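Local coordinates for F5/8 type C domain protein (PDB 4ZRX), which probably hydrolyses alpha-L-fucosidic linkages in glycans and carries a C-terminal F5/8 type C module that may bind carbohydrate, at residues S478-V483 with L488-G493; S499-A504 with Y518-S523; K527-V532 with F560-A565. One frame throughout, in Å; residues are numbered along the deposited sequence.

Contact 1: S478-V483 with L488-G493; sequences SGWKQV and LTIDLG. With EDO (1,2-ethanediol), chain E.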
loop_
_atom_site.group_PDB
_atom_site.type_symbol
_atom_site.label_atom_id
_atom_site.label_comp_id
_atom_site.label_asym_id
_atom_site.label_seq_id
_atom_site.Cartn_x
_atom_site.Cartn_y
_atom_site.Cartn_z
ATOM N N SER A 478 17.007 -14.265 -18.859
ATOM C CA SER A 478 18.160 -14.455 -17.974
ATOM C C SER A 478 19.309 -15.277 -18.599
ATOM O O SER A 478 20.456 -15.131 -18.203
ATOM C CB SER A 478 17.730 -15.133 -16.678
ATOM O OG SER A 478 17.400 -16.498 -16.913
ATOM N N GLY A 479 18.988 -16.170 -19.523
ATOM C CA GLY A 479 19.993 -16.901 -20.281
ATOM C C GLY A 479 20.491 -16.179 -21.533
ATOM O O GLY A 479 21.428 -16.661 -22.163
ATOM N N TRP A 480 19.865 -15.059 -21.931
ATOM C CA TRP A 480 20.258 -14.356 -23.182
ATOM C C TRP A 480 21.374 -13.391 -22.922
ATOM O O TRP A 480 21.555 -12.958 -21.803
ATOM C CB TRP A 480 19.121 -13.535 -23.830
ATOM C CG TRP A 480 17.841 -14.253 -24.117
ATOM C CD1 TRP A 480 17.503 -15.542 -23.779
ATOM C CD2 TRP A 480 16.677 -13.676 -24.691
ATOM N NE1 TRP A 480 16.196 -15.805 -24.163
ATOM C CE2 TRP A 480 15.666 -14.662 -24.699
ATOM C CE3 TRP A 480 16.385 -12.418 -25.197
ATOM C CZ2 TRP A 480 14.387 -14.422 -25.213
ATOM C CZ3 TRP A 480 15.103 -12.182 -25.722
ATOM C CH2 TRP A 480 14.138 -13.178 -25.724
ATOM N N LYS A 481 22.105 -13.038 -23.975
ATOM C CA LYS A 481 23.067 -11.941 -23.943
ATOM C C LYS A 481 22.928 -11.094 -25.195
ATOM O O LYS A 481 22.895 -11.628 -26.295
ATOM C CB LYS A 481 24.509 -12.486 -23.832
ATOM C CG LYS A 481 24.816 -13.004 -22.442
ATOM C CD LYS A 481 26.021 -13.925 -22.376
ATOM C CE LYS A 481 26.097 -14.555 -20.963
ATOM N NZ LYS A 481 27.444 -15.177 -20.687
ATOM N N GLN A 482 22.880 -9.781 -25.036
ATOM C CA GLN A 482 22.829 -8.873 -26.177
ATOM C C GLN A 482 24.190 -8.769 -26.815
ATOM O O GLN A 482 25.137 -8.385 -26.163
ATOM C CB GLN A 482 22.386 -7.478 -25.759
ATOM C CG GLN A 482 22.368 -6.466 -26.915
ATOM C CD GLN A 482 21.569 -5.247 -26.598
ATOM O OE1 GLN A 482 22.027 -4.117 -26.774
ATOM N NE2 GLN A 482 20.353 -5.460 -26.120
ATOM N N VAL A 483 24.288 -9.133 -28.084
ATOM C CA VAL A 483 25.523 -8.966 -28.870
ATOM C C VAL A 483 25.677 -7.574 -29.492
ATOM O O VAL A 483 26.777 -7.074 -29.619
ATOM C CB VAL A 483 25.581 -10.016 -29.994
ATOM C CG1 VAL A 483 26.802 -9.791 -30.903
ATOM C CG2 VAL A 483 25.604 -11.421 -29.380
ATOM N N LEU A 488 19.413 -4.935 -33.329
ATOM C CA LEU A 488 19.342 -5.759 -32.143
ATOM C C LEU A 488 19.765 -7.188 -32.482
ATOM O O LEU A 488 19.131 -7.820 -33.311
ATOM C CB LEU A 488 17.916 -5.750 -31.597
ATOM C CG LEU A 488 17.769 -6.555 -30.318
ATOM C CD1 LEU A 488 18.651 -6.037 -29.134
ATOM C CD2 LEU A 488 16.300 -6.454 -29.961
ATOM N N THR A 489 20.846 -7.656 -31.857
ATOM C CA THR A 489 21.370 -8.991 -32.054
ATOM C C THR A 489 21.556 -9.668 -30.704
ATOM O O THR A 489 22.144 -9.087 -29.764
ATOM C CB THR A 489 22.728 -8.917 -32.866
ATOM O OG1 THR A 489 22.574 -8.124 -34.058
ATOM C CG2 THR A 489 23.238 -10.304 -33.251
ATOM N N ILE A 490 21.059 -10.888 -30.603
ATOM C CA ILE A 490 20.896 -11.563 -29.326
ATOM C C ILE A 490 21.400 -13.009 -29.419
ATOM O O ILE A 490 21.026 -13.749 -30.313
ATOM C CB ILE A 490 19.399 -11.600 -28.880
ATOM C CG1 ILE A 490 18.825 -10.186 -28.703
ATOM C CG2 ILE A 490 19.229 -12.431 -27.591
ATOM C CD1 ILE A 490 17.272 -10.141 -28.719
ATOM N N ASP A 491 22.253 -13.375 -28.471
ATOM C CA ASP A 491 22.670 -14.737 -28.250
ATOM C C ASP A 491 21.680 -15.320 -27.249
ATOM O O ASP A 491 21.642 -14.880 -26.092
ATOM C CB ASP A 491 24.115 -14.718 -27.685
ATOM C CG ASP A 491 24.638 -16.088 -27.302
ATOM O OD1 ASP A 491 23.871 -17.070 -27.261
ATOM O OD2 ASP A 491 25.853 -16.195 -27.013
ATOM N N LEU A 492 20.908 -16.307 -27.660
ATOM C CA LEU A 492 19.892 -16.882 -26.767
ATOM C C LEU A 492 20.444 -17.798 -25.671
ATOM O O LEU A 492 19.696 -18.182 -24.773
ATOM C CB LEU A 492 18.844 -17.640 -27.585
ATOM C CG LEU A 492 18.070 -16.793 -28.612
ATOM C CD1 LEU A 492 17.207 -17.706 -29.489
ATOM C CD2 LEU A 492 17.232 -15.735 -27.950
ATOM N N GLY A 493 21.724 -18.187 -25.772
ATOM C CA GLY A 493 22.420 -18.871 -24.676
ATOM C C GLY A 493 22.563 -20.367 -24.895
ATOM O O GLY A 493 23.412 -20.996 -24.259
HETATM C C1 EDO E . 16.340 -2.594 -34.952
HETATM O O1 EDO E . 17.084 -3.691 -34.412
HETATM C C2 EDO E . 17.178 -1.764 -35.921
HETATM O O2 EDO E . 17.564 -2.586 -37.025
#
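Lys481 and Asp491 form the hydrogen-bonded antiparallel pair of this beta hairpin, each donating to the other. Lys481 N reaches Asp491 O at 2.8 Å, in the carbonyl plane, while Asp491 N returns to Lys481 O at 2.9 Å. Gln482 and Ile490 make the adjoining non-hydrogen-bonded pair. Beyond it Val483 N donates to Thr489 O at 2.7 Å, but with an N-H...O angle of only 140° and a donor tilted from the carbonyl plane, making it less straight than the Lys481 N bond.

Apolar packing is concentrated on the Trp480 indole. Leu492 CD2 sits over one face, 3.8 Å from the centroid of the five-membered ring and 12° off its normal, a CH-pi contact. The two side chains run side by side, and chi1 of -60° in Leu492, with CG beside its own backbone N, brings the methyl back over the ring. Ile490 CG2 meets the indole obliquely, 3.7 Å from Trp480 CE3. At the other end, Leu488 CD1 lies against the amide of Gln482, 3.5 Å from NE2, the chains crossing at about a right angle.

At the corner Asp491 OD1 accepts from Gly493 N at 2.8 Å, an Asx turn, and Gly493 CA makes a 3.5 Å CA-H...O contact with Gly479 O. Asp491 OD1 also forms a salt bridge with Arg559. At the start of segment 488-493, Leu488 N donates to O1 of a 1,2-ethanediol, probably from the crystallisation liquor.

The hairpin forms one margin of a five-stranded antiparallel sheet of the F5/8 type C domain. Strand 481-485 is outermost, whereas strand 488-492 bonds on to strand 560-566 through Leu488, Ile490 and Leu492. Trp480 turns to Asn473 and Met577 in neighbouring loops, and Thr489 packs on Lys562 and Trp529.

Contact 2: S499-A504 with Y518-S523; sequences SSFTYA and YQFFVS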
loop_
_atom_site.group_PDB
_atom_site.type_symbol
_atom_site.label_atom_id
_atom_site.label_comp_id
_atom_site.label_asym_id
_atom_site.label_seq_id
_atom_site.Cartn_x
_atom_site.Cartn_y
_atom_site.Cartn_z
ATOM N N SER A 499 9.442 -21.858 -33.006
ATOM C CA SER A 499 8.203 -21.789 -33.810
ATOM C C SER A 499 7.773 -20.345 -34.154
ATOM O O SER A 499 6.903 -20.120 -34.984
ATOM C CB SER A 499 7.057 -22.535 -33.100
ATOM O OG SER A 499 6.863 -22.043 -31.779
ATOM N N SER A 500 8.343 -19.357 -33.478
ATOM C CA SER A 500 7.932 -17.960 -33.687
ATOM C C SER A 500 8.877 -17.050 -32.934
ATOM O O SER A 500 9.623 -17.523 -32.040
ATOM C CB SER A 500 6.497 -17.712 -33.176
ATOM O OG SER A 500 6.429 -17.778 -31.738
ATOM N N PHE A 501 8.866 -15.766 -33.317
ATOM C CA PHE A 501 9.341 -14.691 -32.464
ATOM C C PHE A 501 8.193 -13.704 -32.321
ATOM O O PHE A 501 7.254 -13.672 -33.125
ATOM C CB PHE A 501 10.623 -13.998 -32.954
ATOM C CG PHE A 501 10.412 -12.871 -33.953
ATOM C CD1 PHE A 501 10.160 -13.144 -35.290
ATOM C CD2 PHE A 501 10.495 -11.565 -33.571
ATOM C CE1 PHE A 501 9.985 -12.147 -36.215
ATOM C CE2 PHE A 501 10.315 -10.539 -34.517
ATOM C CZ PHE A 501 10.065 -10.861 -35.849
ATOM N N THR A 502 8.273 -12.913 -31.267
ATOM C CA THR A 502 7.267 -11.896 -31.005
ATOM C C THR A 502 7.976 -10.560 -30.815
ATOM O O THR A 502 9.107 -10.494 -30.241
ATOM C CB THR A 502 6.519 -12.282 -29.753
ATOM O OG1 THR A 502 5.751 -13.451 -30.058
ATOM C CG2 THR A 502 5.588 -11.166 -29.254
ATOM N N TYR A 503 7.374 -9.520 -31.360
ATOM C CA TYR A 503 7.829 -8.166 -31.071
ATOM C C TYR A 503 6.740 -7.541 -30.200
ATOM O O TYR A 503 5.567 -7.513 -30.624
ATOM C CB TYR A 503 8.008 -7.388 -32.369
ATOM C CG TYR A 503 8.225 -5.881 -32.127
ATOM C CD1 TYR A 503 9.192 -5.418 -31.213
ATOM C CD2 TYR A 503 7.497 -4.940 -32.837
ATOM C CE1 TYR A 503 9.396 -4.029 -30.999
ATOM C CE2 TYR A 503 7.725 -3.573 -32.684
ATOM C CZ TYR A 503 8.670 -3.125 -31.770
ATOM O OH TYR A 503 8.825 -1.766 -31.629
ATOM N N ALA A 504 7.119 -7.048 -29.010
ATOM C CA ALA A 504 6.170 -6.477 -28.032
ATOM C C ALA A 504 6.697 -5.117 -27.637
ATOM O O ALA A 504 7.494 -5.018 -26.722
ATOM C CB ALA A 504 6.052 -7.362 -26.793
ATOM N N TYR A 518 10.480 -5.089 -41.143
ATOM C CA TYR A 518 11.545 -5.815 -40.511
ATOM C C TYR A 518 12.027 -6.983 -41.340
ATOM O O TYR A 518 11.333 -7.425 -42.255
ATOM C CB TYR A 518 11.085 -6.344 -39.143
ATOM C CG TYR A 518 10.089 -7.436 -39.268
ATOM C CD1 TYR A 518 10.495 -8.777 -39.397
ATOM C CD2 TYR A 518 8.741 -7.162 -39.286
ATOM C CE1 TYR A 518 9.554 -9.814 -39.587
ATOM C CE2 TYR A 518 7.808 -8.183 -39.460
ATOM C CZ TYR A 518 8.220 -9.500 -39.599
ATOM O OH TYR A 518 7.277 -10.496 -39.756
ATOM N N GLN A 519 13.236 -7.440 -41.011
ATOM C CA GLN A 519 13.760 -8.720 -41.474
ATOM C C GLN A 519 14.349 -9.398 -40.252
ATOM O O GLN A 519 15.052 -8.750 -39.422
ATOM C CB GLN A 519 14.838 -8.496 -42.522
ATOM C CG GLN A 519 14.299 -7.957 -43.832
ATOM C CD GLN A 519 15.372 -7.737 -44.887
ATOM O OE1 GLN A 519 15.694 -8.635 -45.680
ATOM N NE2 GLN A 519 15.908 -6.531 -44.930
ATOM N N PHE A 520 13.999 -10.652 -40.077
ATOM C CA PHE A 520 14.436 -11.411 -38.933
ATOM C C PHE A 520 15.420 -12.454 -39.441
ATOM O O PHE A 520 15.202 -13.052 -40.521
ATOM C CB PHE A 520 13.255 -12.080 -38.295
ATOM C CG PHE A 520 13.584 -12.780 -37.026
ATOM C CD1 PHE A 520 13.719 -12.055 -35.827
ATOM C CD2 PHE A 520 13.721 -14.151 -36.995
ATOM C CE1 PHE A 520 14.020 -12.712 -34.648
ATOM C CE2 PHE A 520 14.032 -14.827 -35.823
ATOM C CZ PHE A 520 14.135 -14.109 -34.616
ATOM N N PHE A 521 16.518 -12.622 -38.707
ATOM C CA PHE A 521 17.614 -13.496 -39.119
ATOM C C PHE A 521 18.004 -14.426 -37.989
ATOM O O PHE A 521 17.881 -14.074 -36.798
ATOM C CB PHE A 521 18.855 -12.690 -39.507
ATOM C CG PHE A 521 18.663 -11.694 -40.605
ATOM C CD1 PHE A 521 18.195 -10.417 -40.341
ATOM C CD2 PHE A 521 19.020 -12.002 -41.920
ATOM C CE1 PHE A 521 18.054 -9.471 -41.352
ATOM C CE2 PHE A 521 18.884 -11.058 -42.951
ATOM C CZ PHE A 521 18.417 -9.789 -42.666
ATOM N N VAL A 522 18.550 -15.591 -38.354
ATOM C CA VAL A 522 19.048 -16.527 -37.359
ATOM C C VAL A 522 20.480 -16.978 -37.714
ATOM O O VAL A 522 20.860 -16.920 -38.863
ATOM C CB VAL A 522 18.117 -17.734 -37.185
ATOM C CG1 VAL A 522 16.807 -17.284 -36.595
ATOM C CG2 VAL A 522 17.864 -18.488 -38.525
ATOM N N SER A 523 21.237 -17.384 -36.701
ATOM C CA SER A 523 22.595 -17.901 -36.904
ATOM C C SER A 523 22.941 -18.881 -35.807
ATOM O O SER A 523 22.458 -18.778 -34.654
ATOM C CB SER A 523 23.573 -16.749 -36.856
ATOM O OG SER A 523 24.892 -17.200 -37.075
#
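Phe501 and Phe520 lie flat on each other across the interior of the F5/8 type C domain. Their CA atoms are 8.9 Å apart, too far for a shared backbone ladder, and the contact is made wholly by aromatic side chains. The ring centroids stand 4.1 Å apart with planes 6° from parallel, the signature of an offset stack. Overlap is extensive: Phe501 CG lies 3.7 Å from Phe520 CE1, and in each ring a CD1 atom of the partner comes over the centre of one face.

The first torsions differ: Phe501 holds CG between its backbone N and carbonyl carbon, the crowded position, with chi1 opened to 86°, whereas Phe520 carries CG anti to the N. The side chains slide past each other in opposite directions, and the rings meet by their faces.

Tyr518, two residues before Phe520 on the same strand, also places CG between N and carbonyl carbon. Here the arrangement is offset edge-to-face: the edge of Phe501 is directed at the tyrosine ring, with planes at 77° and centroids 5.8 Å apart. Phe501 CZ comes to 3.9 Å from Tyr518 CE1, which lies near the plane of the phenylalanine ring. Phe501 thus uses a face for one partner and its edge for the other, and both contacts probably limit its rotation. With an alanine at Phe501, Phe520 would probably lose its stacking mate and Tyr518 the edge directed at its ring, leaving a gap between the sheets.

Phe501 projects from strand 495-503 and the other two from strand 517-523, which belong to separate sheets, so the cluster joins the layers of the beta sandwich. Phe538 stacks on Tyr518, while Val550 and Phe552 of strand 548-552 and Leu563 of strand 560-566 pack around Phe501.

Contact 3: K527-V532 with F560-A565; sequences KSWKEV and FIKLEA. With EDO (1,2-ethanediol), chain E.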
loop_
_atom_site.group_PDB
_atom_site.type_symbol
_atom_site.label_atom_id
_atom_site.label_comp_id
_atom_site.label_asym_id
_atom_site.label_seq_id
_atom_site.Cartn_x
_atom_site.Cartn_y
_atom_site.Cartn_z
ATOM N N LYS A 527 27.791 -15.185 -36.944
ATOM C CA LYS A 527 28.499 -14.570 -38.061
ATOM C C LYS A 527 27.757 -14.771 -39.397
ATOM O O LYS A 527 27.598 -13.790 -40.181
ATOM C CB LYS A 527 29.880 -15.179 -38.165
ATOM C CG LYS A 527 30.643 -15.133 -36.833
ATOM C CD LYS A 527 32.112 -15.319 -37.042
ATOM C CE LYS A 527 32.481 -16.698 -37.573
ATOM N NZ LYS A 527 33.147 -17.515 -36.515
ATOM N N SER A 528 27.335 -16.024 -39.625
ATOM C CA SER A 528 26.568 -16.406 -40.851
ATOM C C SER A 528 25.095 -16.296 -40.511
ATOM O O SER A 528 24.608 -17.089 -39.689
ATOM C CB SER A 528 26.834 -17.837 -41.314
ATOM O OG SER A 528 28.031 -17.960 -42.031
ATOM N N TRP A 529 24.416 -15.381 -41.201
ATOM C CA TRP A 529 23.038 -15.034 -40.972
ATOM C C TRP A 529 22.128 -15.397 -42.132
ATOM O O TRP A 529 22.363 -14.987 -43.275
ATOM C CB TRP A 529 22.922 -13.539 -40.741
ATOM C CG TRP A 529 23.594 -13.112 -39.518
ATOM C CD1 TRP A 529 24.848 -12.560 -39.406
ATOM C CD2 TRP A 529 23.052 -13.173 -38.199
ATOM N NE1 TRP A 529 25.108 -12.282 -38.088
ATOM C CE2 TRP A 529 24.034 -12.664 -37.324
ATOM C CE3 TRP A 529 21.857 -13.646 -37.674
ATOM C CZ2 TRP A 529 23.840 -12.600 -35.947
ATOM C CZ3 TRP A 529 21.640 -13.554 -36.293
ATOM C CH2 TRP A 529 22.639 -13.050 -35.450
ATOM N N LYS A 530 21.104 -16.175 -41.800
ATOM C CA LYS A 530 20.069 -16.559 -42.727
ATOM C C LYS A 530 18.782 -15.823 -42.385
ATOM O O LYS A 530 18.369 -15.779 -41.187
ATOM C CB LYS A 530 19.797 -18.059 -42.657
ATOM C CG LYS A 530 18.893 -18.469 -43.818
ATOM C CD LYS A 530 18.857 -19.922 -44.077
ATOM C CE LYS A 530 18.123 -20.155 -45.397
ATOM N NZ LYS A 530 17.164 -21.265 -45.199
ATOM N N GLU A 531 18.151 -15.255 -43.409
ATOM C CA GLU A 531 16.847 -14.633 -43.221
ATOM C C GLU A 531 15.766 -15.699 -43.006
ATOM O O GLU A 531 15.749 -16.760 -43.650
ATOM C CB GLU A 531 16.502 -13.719 -44.388
ATOM C CG GLU A 531 15.298 -12.824 -44.093
ATOM C CD GLU A 531 14.897 -11.934 -45.258
ATOM O OE1 GLU A 531 15.657 -11.863 -46.240
ATOM O OE2 GLU A 531 13.802 -11.311 -45.199
ATOM N N VAL A 532 14.847 -15.414 -42.086
ATOM C CA VAL A 532 13.703 -16.269 -41.853
ATOM C C VAL A 532 12.565 -15.636 -42.630
ATOM O O VAL A 532 12.259 -14.446 -42.403
ATOM C CB VAL A 532 13.320 -16.327 -40.377
ATOM C CG1 VAL A 532 12.141 -17.289 -40.146
ATOM C CG2 VAL A 532 14.508 -16.790 -39.549
ATOM N N PHE A 560 21.694 -17.589 -32.232
ATOM C CA PHE A 560 21.652 -16.132 -32.247
ATOM C C PHE A 560 20.460 -15.707 -33.084
ATOM O O PHE A 560 20.098 -16.395 -34.023
ATOM C CB PHE A 560 22.927 -15.521 -32.861
ATOM C CG PHE A 560 24.213 -15.865 -32.113
ATOM C CD1 PHE A 560 24.853 -17.092 -32.328
ATOM C CD2 PHE A 560 24.818 -14.938 -31.259
ATOM C CE1 PHE A 560 26.062 -17.420 -31.650
ATOM C CE2 PHE A 560 26.036 -15.250 -30.591
ATOM C CZ PHE A 560 26.650 -16.495 -30.791
ATOM N N ILE A 561 19.843 -14.577 -32.735
ATOM C CA ILE A 561 18.794 -13.994 -33.565
ATOM C C ILE A 561 19.139 -12.554 -33.784
ATOM O O ILE A 561 19.864 -11.961 -33.000
ATOM C CB ILE A 561 17.373 -14.126 -32.968
ATOM C CG1 ILE A 561 17.256 -13.378 -31.616
ATOM C CG2 ILE A 561 17.039 -15.602 -32.787
ATOM C CD1 ILE A 561 15.854 -13.530 -30.972
ATOM N N LYS A 562 18.586 -11.987 -34.832
ATOM C CA LYS A 562 18.830 -10.597 -35.206
ATOM C C LYS A 562 17.582 -10.018 -35.840
ATOM O O LYS A 562 16.988 -10.640 -36.726
ATOM C CB LYS A 562 20.025 -10.487 -36.190
ATOM C CG LYS A 562 20.253 -9.088 -36.767
ATOM C CD LYS A 562 21.550 -8.969 -37.574
ATOM C CE LYS A 562 21.465 -9.766 -38.844
ATOM N NZ LYS A 562 22.624 -9.558 -39.744
ATOM N N LEU A 563 17.189 -8.823 -35.415
ATOM C CA LEU A 563 16.068 -8.107 -36.031
ATOM C C LEU A 563 16.578 -6.816 -36.632
ATOM O O LEU A 563 17.092 -5.975 -35.885
ATOM C CB LEU A 563 14.948 -7.811 -35.006
ATOM C CG LEU A 563 13.661 -7.191 -35.579
ATOM C CD1 LEU A 563 12.816 -8.219 -36.358
ATOM C CD2 LEU A 563 12.790 -6.524 -34.503
ATOM N N GLU A 564 16.462 -6.674 -37.956
ATOM C CA GLU A 564 16.704 -5.423 -38.672
ATOM C C GLU A 564 15.348 -4.781 -38.903
ATOM O O GLU A 564 14.450 -5.418 -39.416
ATOM C CB GLU A 564 17.435 -5.653 -40.011
ATOM C CG GLU A 564 18.874 -6.181 -39.793
ATOM C CD GLU A 564 19.709 -6.433 -41.079
ATOM O OE1 GLU A 564 19.223 -6.089 -42.186
ATOM O OE2 GLU A 564 20.853 -6.971 -40.958
ATOM N N ALA A 565 15.172 -3.526 -38.505
ATOM C CA ALA A 565 13.870 -2.897 -38.663
ATOM C C ALA A 565 13.921 -1.394 -38.889
ATOM O O ALA A 565 14.843 -0.694 -38.398
ATOM C CB ALA A 565 12.977 -3.239 -37.456
HETATM C C1 EDO E . 16.340 -2.594 -34.952
HETATM O O1 EDO E . 17.084 -3.691 -34.412
HETATM C C2 EDO E . 17.178 -1.764 -35.921
HETATM O O2 EDO E . 17.564 -2.586 -37.025
#
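Trp529 and Lys562 have the nearest CA atoms across the two segments, yet these are 8.4 Å apart. That spacing fits their places in the sheet: strand 517-523 lies between strands 530-532 and 560-566, taking backbone bonds from both, so side chains must bridge the gap. The indole of Trp529 reaches over the intervening strand to the first three residues of segment 560-565.

Lys562 lies along one face of that indole. Its CB meets the six-membered ring, 3.5 Å from Trp529 CZ3, in a CH-pi contact. The chain then starts extended but bends at chi3 (68°), which turns CE and NZ back over the ring system. NZ ends 3.8 Å from the centroid of the five-membered ring and 13° off its normal, a cation-pi contact over the face. Thus one lysine follows the long dimension of the indole, aliphatic at one end and charged at the other. The far end of the tryptophan also packs on Phe560, whose CB approaches Trp529 CH2 at 3.6 Å, the two side chains crossing at about a right angle.

Further along strand 560-566, a 1,2-ethanediol, probably from the crystallisation liquor, donates from O1 to Leu563 O at 2.7 Å and accepts through O2 from Ala565 N at 3.0 Å.

The ammonium group has further partners. Lys562 NZ makes a weak, long salt-bridge hydrogen bond of 3.4 Å to Glu564 OE2 and a second cation-pi contact with the ring of Phe521. The ammonium is probably stabilised by the two aromatic rings, with a weaker contribution from the carboxylate, an environment likely to favour the charged lysine. The hydrocarbon part of the side chain meanwhile screens one face of the partly exposed Trp529.

Overall arrangement
All three contacts lie in the F5/8 type C domain and share its five-stranded antiparallel sheet. Contact 1 holds neighbouring strands at one margin by backbone bonds, with apolar packing beneath; contact 3 works near the opposite margin, where side chains span an intervening strand through cation-pi and CH-pi contacts at a partly exposed surface. Contact 2 is the buried one, joining this sheet to the other by aromatic stacking. Contacts 1 and 3 are coupled directly, strand 488-492 bonding to strand 560-566 and both touching the same ethanediol. Strand 517-523, which carries one side of contact 2, lies between the two strands of contact 3; contacts 1 and 2 do not touch.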